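Long-range contacts in putative phosphomethylpyrimidine kinase (Bacteroides thetaiotaomicron, PDB 3MBJ), which probably phosphorylates pyridoxal and related forms of vitamin B6 with ATP, as a kinase of the ribokinase superfamily: residues Tyr152-Pro157 against Arg172-Lys177; Tyr215-Tyr220 against Ala258-Glu263. One frame throughout, in Å; residues are numbered along the deposited sequence.

Contact 1 of 2, residues Tyr152-Pro157 against Arg172-Lys177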
ATOM      1  N   TYR A 152      43.242   4.458  -7.845  1.00 23.42           N
ATOM      2  CA  TYR A 152      43.942   5.651  -7.358  1.00 23.82           C
ATOM      3  C   TYR A 152      44.121   5.633  -5.843  1.00 23.43           C
ATOM      4  O   TYR A 152      45.170   5.973  -5.354  1.00 23.03           O
ATOM      5  CB  TYR A 152      43.230   6.942  -7.784  1.00 24.17           C
ATOM      6  CG  TYR A 152      43.595   7.404  -9.188  1.00 25.46           C
ATOM      7  CD1 TYR A 152      44.857   7.918  -9.478  1.00 26.66           C
ATOM      8  CD2 TYR A 152      42.667   7.325 -10.229  1.00 28.08           C
ATOM      9  CE1 TYR A 152      45.176   8.334 -10.768  1.00 27.39           C
ATOM     10  CE2 TYR A 152      42.979   7.750 -11.508  1.00 28.32           C
ATOM     11  CZ  TYR A 152      44.223   8.248 -11.770  1.00 28.28           C
ATOM     12  OH  TYR A 152      44.489   8.658 -13.045  1.00 30.08           O
ATOM     13  N   LEU A 153      43.102   5.245  -5.095  1.00 23.72           N
ATOM     14  CA  LEU A 153      43.220   5.250  -3.628  1.00 23.99           C
ATOM     15  C   LEU A 153      44.276   4.257  -3.173  1.00 24.54           C
ATOM     16  O   LEU A 153      44.932   4.472  -2.171  1.00 24.83           O
ATOM     17  CB  LEU A 153      41.897   4.918  -2.963  1.00 23.28           C
ATOM     18  CG  LEU A 153      40.881   6.051  -3.001  1.00 22.68           C
ATOM     19  CD1 LEU A 153      39.524   5.496  -2.658  1.00 19.35           C
ATOM     20  CD2 LEU A 153      41.317   7.183  -2.041  1.00 19.88           C
ATOM     21  N   LEU A 154      44.407   3.161  -3.905  1.00 25.61           N
ATOM     22  CA  LEU A 154      45.442   2.158  -3.626  1.00 26.68           C
ATOM     23  C   LEU A 154      46.795   2.518  -4.234  1.00 27.54           C
ATOM     24  O   LEU A 154      47.777   1.865  -3.920  1.00 27.77           O
ATOM     25  CB  LEU A 154      45.003   0.744  -4.102  1.00 26.24           C
ATOM     26  CG  LEU A 154      43.907   0.118  -3.216  1.00 26.21           C
ATOM     27  CD1 LEU A 154      43.305  -1.119  -3.861  1.00 23.17           C
ATOM     28  CD2 LEU A 154      44.491  -0.188  -1.837  1.00 22.92           C
ATOM     29  N   ASP A 155      46.840   3.523  -5.108  1.00 28.65           N
ATOM     30  CA  ASP A 155      48.079   3.968  -5.724  1.00 30.26           C
ATOM     31  C   ASP A 155      48.618   2.861  -6.634  1.00 31.03           C
ATOM     32  O   ASP A 155      49.794   2.514  -6.577  1.00 30.50           O
ATOM     33  CB  ASP A 155      49.112   4.380  -4.651  1.00 30.48           C
ATOM     34  CG  ASP A 155      50.085   5.456  -5.135  1.00 32.57           C
ATOM     35  OD1 ASP A 155      49.653   6.402  -5.832  1.00 36.70           O
ATOM     36  OD2 ASP A 155      51.283   5.384  -4.787  1.00 33.99           O
ATOM     37  N   GLU A 156      47.717   2.350  -7.477  1.00 32.16           N
ATOM     38  CA  GLU A 156      47.912   1.176  -8.319  1.00 33.17           C
ATOM     39  C   GLU A 156      47.504   1.486  -9.757  1.00 33.83           C
ATOM     40  O   GLU A 156      46.538   2.215  -9.981  1.00 34.33           O
ATOM     41  CB  GLU A 156      46.984   0.065  -7.837  1.00 33.31           C
ATOM     42  CG  GLU A 156      47.446  -0.651  -6.620  1.00 34.72           C
ATOM     43  CD  GLU A 156      48.530  -1.603  -6.960  1.00 38.21           C
ATOM     44  OE1 GLU A 156      48.334  -2.365  -7.936  1.00 40.64           O
ATOM     45  OE2 GLU A 156      49.584  -1.563  -6.284  1.00 39.59           O
ATOM     46  N   PRO A 157      48.208   0.914 -10.742  1.00 34.44           N
ATOM     47  CA  PRO A 157      47.763   1.166 -12.119  1.00 34.45           C
ATOM     48  C   PRO A 157      46.315   0.708 -12.357  1.00 34.58           C
ATOM     49  O   PRO A 157      45.949  -0.396 -11.929  1.00 34.37           O
ATOM     50  CB  PRO A 157      48.742   0.344 -12.966  1.00 34.62           C
ATOM     51  CG  PRO A 157      49.582  -0.470 -11.989  1.00 34.58           C
ATOM     52  CD  PRO A 157      49.506   0.221 -10.680  1.00 34.47           C
ATOM     53  N   ARG A 172      40.187  -5.698   0.187  1.00 22.10           N
ATOM     54  CA  ARG A 172      40.799  -5.975   1.485  1.00 22.84           C
ATOM     55  C   ARG A 172      41.935  -4.960   1.795  1.00 22.14           C
ATOM     56  O   ARG A 172      41.994  -4.382   2.884  1.00 21.50           O
ATOM     57  CB  ARG A 172      41.308  -7.436   1.457  1.00 23.42           C
ATOM     58  CG  ARG A 172      42.232  -7.865   2.566  1.00 26.31           C
ATOM     59  CD  ARG A 172      41.551  -7.682   3.870  1.00 32.48           C
ATOM     60  NE  ARG A 172      42.417  -8.044   4.991  1.00 38.30           N
ATOM     61  CZ  ARG A 172      42.069  -7.925   6.275  1.00 41.00           C
ATOM     62  NH1 ARG A 172      40.851  -7.453   6.634  1.00 42.46           N
ATOM     63  NH2 ARG A 172      42.950  -8.281   7.209  1.00 41.24           N
ATOM     64  N   LEU A 173      42.804  -4.737   0.813  1.00 21.38           N
ATOM     65  CA  LEU A 173      43.862  -3.720   0.930  1.00 21.23           C
ATOM     66  C   LEU A 173      43.321  -2.323   1.202  1.00 20.91           C
ATOM     67  O   LEU A 173      43.886  -1.615   2.018  1.00 21.26           O
ATOM     68  CB  LEU A 173      44.743  -3.696  -0.320  1.00 20.76           C
ATOM     69  CG  LEU A 173      45.589  -4.949  -0.599  1.00 20.97           C
ATOM     70  CD1 LEU A 173      46.128  -4.902  -2.036  1.00 18.29           C
ATOM     71  CD2 LEU A 173      46.739  -5.151   0.417  1.00 16.57           C
ATOM     72  N   LEU A 174      42.221  -1.923   0.551  1.00 21.40           N
ATOM     73  CA  LEU A 174      41.646  -0.590   0.774  1.00 21.27           C
ATOM     74  C   LEU A 174      40.975  -0.509   2.147  1.00 21.27           C
ATOM     75  O   LEU A 174      41.009   0.531   2.816  1.00 21.48           O
ATOM     76  CB  LEU A 174      40.639  -0.249  -0.332  1.00 21.86           C
ATOM     77  CG  LEU A 174      40.139   1.184  -0.439  1.00 21.35           C
ATOM     78  CD1 LEU A 174      41.312   2.137  -0.425  1.00 24.89           C
ATOM     79  CD2 LEU A 174      39.343   1.392  -1.714  1.00 19.57           C
ATOM     80  N   SER A 175      40.353  -1.609   2.561  1.00 20.92           N
ATOM     81  CA  SER A 175      39.750  -1.690   3.880  1.00 21.04           C
ATOM     82  C   SER A 175      40.811  -1.568   4.980  1.00 21.30           C
ATOM     83  O   SER A 175      40.545  -1.084   6.061  1.00 20.57           O
ATOM     84  CB  SER A 175      39.009  -3.006   4.062  1.00 20.41           C
ATOM     85  OG  SER A 175      38.442  -2.997   5.360  1.00 20.05           O
ATOM     86  N   ASP A 176      42.014  -2.043   4.711  1.00 22.54           N
ATOM     87  CA  ASP A 176      43.099  -1.905   5.679  1.00 23.21           C
ATOM     88  C   ASP A 176      43.488  -0.460   5.938  1.00 24.03           C
ATOM     89  O   ASP A 176      44.033  -0.165   6.982  1.00 24.51           O
ATOM     90  CB  ASP A 176      44.312  -2.703   5.238  1.00 23.48           C
ATOM     91  CG  ASP A 176      44.139  -4.169   5.485  1.00 23.63           C
ATOM     92  OD1 ASP A 176      43.216  -4.530   6.231  1.00 25.88           O
ATOM     93  OD2 ASP A 176      44.923  -4.966   4.956  1.00 25.60           O
ATOM     94  N   LYS A 177      43.152   0.456   5.038  1.00 24.82           N
ATOM     95  CA  LYS A 177      43.433   1.870   5.270  1.00 25.38           C
ATOM     96  C   LYS A 177      42.456   2.558   6.214  1.00 25.70           C
ATOM     97  O   LYS A 177      42.611   3.760   6.476  1.00 26.71           O
ATOM     98  CB  LYS A 177      43.485   2.614   3.954  1.00 25.55           C
ATOM     99  CG  LYS A 177      44.511   1.972   3.012  1.00 27.64           C
ATOM    100  CD  LYS A 177      44.783   2.818   1.797  1.00 29.99           C
ATOM    101  CE  LYS A 177      46.073   2.407   1.165  1.00 32.55           C
ATOM    102  NZ  LYS A 177      46.435   3.388   0.096  1.00 36.85           N
TER
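Leu174 carries its CG anti to the backbone N (chi1 -168°), while Leu154 keeps CG beside its own backbone N (chi1 -73°); the two isobutyl groups thereby meet between the C-terminal ends of helices 147-154 and 164-175, neighbours in the ribokinase-like alpha/beta fold. Leu154 CD2 does most of the touching: it sits 3.8 Å from Leu173 CB and 4.1 Å from Leu174 CB, and the Leu154 and Leu173 side chains run nearly perpendicular. Deeper in, Leu174 CD1 reaches Leu153 CB at 3.8 Å. This leucine layer continues inward through Leu174 onto Val182 of strand 181-188 and Ile137 of helix 127-137, and through Leu153 onto Pro113. Helix 147-154 ends in a Schellman motif, where Asp155 takes positive phi and its N bonds Tyr152 O at 3.0 Å. Beyond the leucines, Lys177 stretches an extended chain across to this helix end. Its ammonium probably offsets the partial negative charge of the terminal carbonyls, together with Arg134, whose NE also bonds Leu153 O. The lysine bond, Lys177 NZ to Leu153 O, is 2.9 Å long and lies in the carbonyl plane, with a C=O...N angle of 148°.

Contact 2 of 2, residues Tyr215-Tyr220 against Ala258-Glu263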
ATOM      1  N   TYR A 215      23.043  -3.624 -17.722  1.00 32.05           N
ATOM      2  CA  TYR A 215      23.597  -2.325 -18.029  1.00 32.26           C
ATOM      3  C   TYR A 215      22.952  -1.710 -19.293  1.00 31.17           C
ATOM      4  O   TYR A 215      23.010  -2.285 -20.362  1.00 31.33           O
ATOM      5  CB  TYR A 215      25.103  -2.460 -18.181  1.00 32.91           C
ATOM      6  CG  TYR A 215      25.702  -1.289 -18.868  1.00 35.18           C
ATOM      7  CD1 TYR A 215      25.900  -0.093 -18.195  1.00 37.00           C
ATOM      8  CD2 TYR A 215      26.021  -1.363 -20.219  1.00 38.10           C
ATOM      9  CE1 TYR A 215      26.423   0.989 -18.852  1.00 39.97           C
ATOM     10  CE2 TYR A 215      26.543  -0.299 -20.880  1.00 39.83           C
ATOM     11  CZ  TYR A 215      26.749   0.874 -20.202  1.00 41.17           C
ATOM     12  OH  TYR A 215      27.287   1.922 -20.912  1.00 45.40           O
ATOM     13  N   LEU A 216      22.315  -0.552 -19.138  1.00 30.27           N
ATOM     14  CA  LEU A 216      21.702   0.182 -20.262  1.00 29.34           C
ATOM     15  C   LEU A 216      22.708   1.248 -20.735  1.00 28.32           C
ATOM     16  O   LEU A 216      23.393   1.848 -19.918  1.00 28.26           O
ATOM     17  CB  LEU A 216      20.356   0.780 -19.837  1.00 29.04           C
ATOM     18  CG  LEU A 216      19.238  -0.279 -19.654  1.00 29.17           C
ATOM     19  CD1 LEU A 216      19.371  -1.057 -18.320  1.00 27.72           C
ATOM     20  CD2 LEU A 216      17.823   0.320 -19.836  1.00 23.84           C
ATOM     21  N   PRO A 217      22.863   1.427 -22.057  1.00 27.15           N
ATOM     22  CA  PRO A 217      23.912   2.354 -22.530  1.00 26.58           C
ATOM     23  C   PRO A 217      23.514   3.826 -22.399  1.00 25.86           C
ATOM     24  O   PRO A 217      23.151   4.459 -23.372  1.00 25.05           O
ATOM     25  CB  PRO A 217      24.094   1.960 -24.006  1.00 26.23           C
ATOM     26  CG  PRO A 217      22.735   1.487 -24.424  1.00 27.19           C
ATOM     27  CD  PRO A 217      22.127   0.810 -23.174  1.00 27.05           C
ATOM     28  N   ALA A 218      23.580   4.360 -21.187  1.00 25.68           N
ATOM     29  CA  ALA A 218      23.262   5.771 -20.950  1.00 25.49           C
ATOM     30  C   ALA A 218      23.953   6.209 -19.648  1.00 25.49           C
ATOM     31  O   ALA A 218      23.998   5.454 -18.686  1.00 25.58           O
ATOM     32  CB  ALA A 218      21.776   5.958 -20.874  1.00 24.39           C
ATOM     33  N   HIS A 219      24.549   7.393 -19.653  1.00 25.30           N
ATOM     34  CA  HIS A 219      25.154   7.958 -18.473  1.00 25.15           C
ATOM     35  C   HIS A 219      24.213   9.049 -17.952  1.00 23.59           C
ATOM     36  O   HIS A 219      23.882   9.977 -18.675  1.00 23.41           O
ATOM     37  CB  HIS A 219      26.538   8.547 -18.796  1.00 25.76           C
ATOM     38  CG  HIS A 219      27.152   9.343 -17.667  1.00 29.25           C
ATOM     39  ND1 HIS A 219      27.457   8.785 -16.440  1.00 32.94           N
ATOM     40  CD2 HIS A 219      27.524  10.650 -17.584  1.00 31.78           C
ATOM     41  CE1 HIS A 219      27.976   9.712 -15.648  1.00 33.29           C
ATOM     42  NE2 HIS A 219      28.037  10.850 -16.319  1.00 32.42           N
ATOM     43  N   TYR A 220      23.784   8.924 -16.713  1.00 21.76           N
ATOM     44  CA  TYR A 220      22.978   9.965 -16.073  1.00 21.52           C
ATOM     45  C   TYR A 220      23.774  10.527 -14.904  1.00 21.19           C
ATOM     46  O   TYR A 220      23.979   9.820 -13.906  1.00 21.68           O
ATOM     47  CB  TYR A 220      21.654   9.417 -15.575  1.00 21.58           C
ATOM     48  CG  TYR A 220      20.821   8.733 -16.612  1.00 20.42           C
ATOM     49  CD1 TYR A 220      19.964   9.460 -17.426  1.00 16.99           C
ATOM     50  CD2 TYR A 220      20.872   7.350 -16.769  1.00 21.15           C
ATOM     51  CE1 TYR A 220      19.181   8.837 -18.403  1.00 20.13           C
ATOM     52  CE2 TYR A 220      20.074   6.713 -17.740  1.00 22.75           C
ATOM     53  CZ  TYR A 220      19.239   7.471 -18.543  1.00 19.73           C
ATOM     54  OH  TYR A 220      18.472   6.872 -19.470  1.00 20.57           O
ATOM     55  N   ALA A 258      12.763   3.591 -16.026  1.00 13.83           N
ATOM     56  CA  ALA A 258      11.748   4.644 -16.097  1.00 14.41           C
ATOM     57  C   ALA A 258      12.200   5.823 -16.980  1.00 15.03           C
ATOM     58  O   ALA A 258      11.377   6.571 -17.428  1.00 17.43           O
ATOM     59  CB  ALA A 258      11.380   5.136 -14.661  1.00 12.49           C
ATOM     60  N   THR A 259      13.503   5.970 -17.269  1.00 15.12           N
ATOM     61  CA  THR A 259      14.024   7.120 -17.991  1.00 14.26           C
ATOM     62  C   THR A 259      14.386   6.824 -19.458  1.00 14.87           C
ATOM     63  O   THR A 259      14.012   7.582 -20.357  1.00 14.85           O
ATOM     64  CB  THR A 259      15.248   7.683 -17.244  1.00 15.61           C
ATOM     65  OG1 THR A 259      14.915   7.916 -15.848  1.00 16.80           O
ATOM     66  CG2 THR A 259      15.798   9.003 -17.946  1.00 13.14           C
ATOM     67  N   PHE A 260      15.123   5.728 -19.683  1.00 14.88           N
ATOM     68  CA  PHE A 260      15.665   5.315 -20.993  1.00 14.76           C
ATOM     69  C   PHE A 260      14.695   5.181 -22.178  1.00 14.98           C
ATOM     70  O   PHE A 260      15.069   5.373 -23.314  1.00 14.14           O
ATOM     71  CB  PHE A 260      16.438   3.992 -20.785  1.00 15.00           C
ATOM     72  CG  PHE A 260      17.324   3.592 -21.941  1.00 15.93           C
ATOM     73  CD1 PHE A 260      18.617   4.089 -22.046  1.00 17.84           C
ATOM     74  CD2 PHE A 260      16.889   2.663 -22.867  1.00 14.71           C
ATOM     75  CE1 PHE A 260      19.455   3.679 -23.090  1.00 18.68           C
ATOM     76  CE2 PHE A 260      17.709   2.272 -23.930  1.00 19.78           C
ATOM     77  CZ  PHE A 260      18.990   2.792 -24.043  1.00 18.24           C
ATOM     78  N   GLY A 261      13.428   4.884 -21.934  1.00 16.03           N
ATOM     79  CA  GLY A 261      12.482   4.742 -23.046  1.00 15.28           C
ATOM     80  C   GLY A 261      11.977   6.042 -23.669  1.00 15.23           C
ATOM     81  O   GLY A 261      11.278   5.999 -24.660  1.00 15.28           O
ATOM     82  N   TYR A 262      12.315   7.186 -23.086  1.00 15.19           N
ATOM     83  CA  TYR A 262      11.917   8.497 -23.607  1.00 15.75           C
ATOM     84  C   TYR A 262      13.050   9.087 -24.481  1.00 16.83           C
ATOM     85  O   TYR A 262      14.222   8.840 -24.194  1.00 17.88           O
ATOM     86  CB  TYR A 262      11.679   9.475 -22.435  1.00 15.73           C
ATOM     87  CG  TYR A 262      10.523   9.152 -21.539  1.00 16.56           C
ATOM     88  CD1 TYR A 262       9.177   9.270 -21.988  1.00 18.24           C
ATOM     89  CD2 TYR A 262      10.737   8.777 -20.226  1.00 18.50           C
ATOM     90  CE1 TYR A 262       8.076   8.970 -21.116  1.00 15.51           C
ATOM     91  CE2 TYR A 262       9.667   8.480 -19.375  1.00 18.10           C
ATOM     92  CZ  TYR A 262       8.351   8.544 -19.822  1.00 16.91           C
ATOM     93  OH  TYR A 262       7.358   8.249 -18.902  1.00 12.78           O
ATOM     94  N   GLU A 263      12.723   9.846 -25.538  1.00 16.55           N
ATOM     95  CA  GLU A 263      13.686  10.838 -26.086  1.00 16.52           C
ATOM     96  C   GLU A 263      13.958  11.853 -24.950  1.00 16.92           C
ATOM     97  O   GLU A 263      13.049  12.475 -24.426  1.00 18.13           O
ATOM     98  CB  GLU A 263      13.144  11.531 -27.354  1.00 15.87           C
ATOM     99  CG  GLU A 263      12.706  10.559 -28.455  1.00 15.71           C
ATOM    100  CD  GLU A 263      13.779   9.508 -28.759  1.00 15.47           C
ATOM    101  OE1 GLU A 263      14.921   9.909 -28.941  1.00 17.42           O
ATOM    102  OE2 GLU A 263      13.516   8.278 -28.779  1.00 18.39           O
TER
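An inverse gamma turn centred on Pro217, in the loop between strand 207-214 and helix 223-236, packs against the end of helix 241-260. In the ribokinase superfamily this loop leads into the Gly-Thr-Gly-Asp motif, whose sequence begins two residues after Tyr220. Ala218 N closes the turn on Leu216 O at 2.8 Å. The bend presents three consecutive residues to the ring of Phe260, which reaches the loop because its CG is anti to the backbone N (chi1 -166°). Leu216 CD2 lies over one face, 4.3 Å from the centroid and 27° off the normal, a CH-pi contact. Two atoms of the turn meet the rim: Ala218 CB stands in the ring plane, 3.9 Å from Phe260 CD1, and Pro217 O also lies in that plane, 3.8 Å from Phe260 CE1. Pro217 CD comes to Phe260 CZ at 3.8 Å from the side of the ring that Leu216 CD2 lies over, the proline and phenylalanine side chains crossing at about a right angle. Phe260 also packs on Tyr288 of the second subunit, and its backbone O bonds a methylpentanediol molecule, probably from the crystallisation liquor. Alongside, Tyr220 and Thr259 extend toward each other from opposite directions. Thr259 OG1 is turned to Gly255 O and Leu271 N, which leaves the methyl for the tyrosine: Thr259 CG2 lies 3.4 Å from Tyr220 CE1, oblique to the ring.

Contact 1 and contact 2 do not touch: their centres are 32 Å apart and their nearest atoms about 16 Å. The central sheet joins them. Strand 181-188 follows contact 1 in the chain and pairs with 195-202, which pairs with 207-214, the strand that runs out into the loop of contact 2. Contact 1 ties two helices together within one subunit, and the Leu153 side chain lies about 10 Å from a bound zinc ion. Contact 2 borders the second subunit, and the side chain of Phe260 is about 3 Å (nearest atoms) from a bound methylpentanediol. Neither contact includes the annotated zinc ligands Asp97, His277 and Asp280.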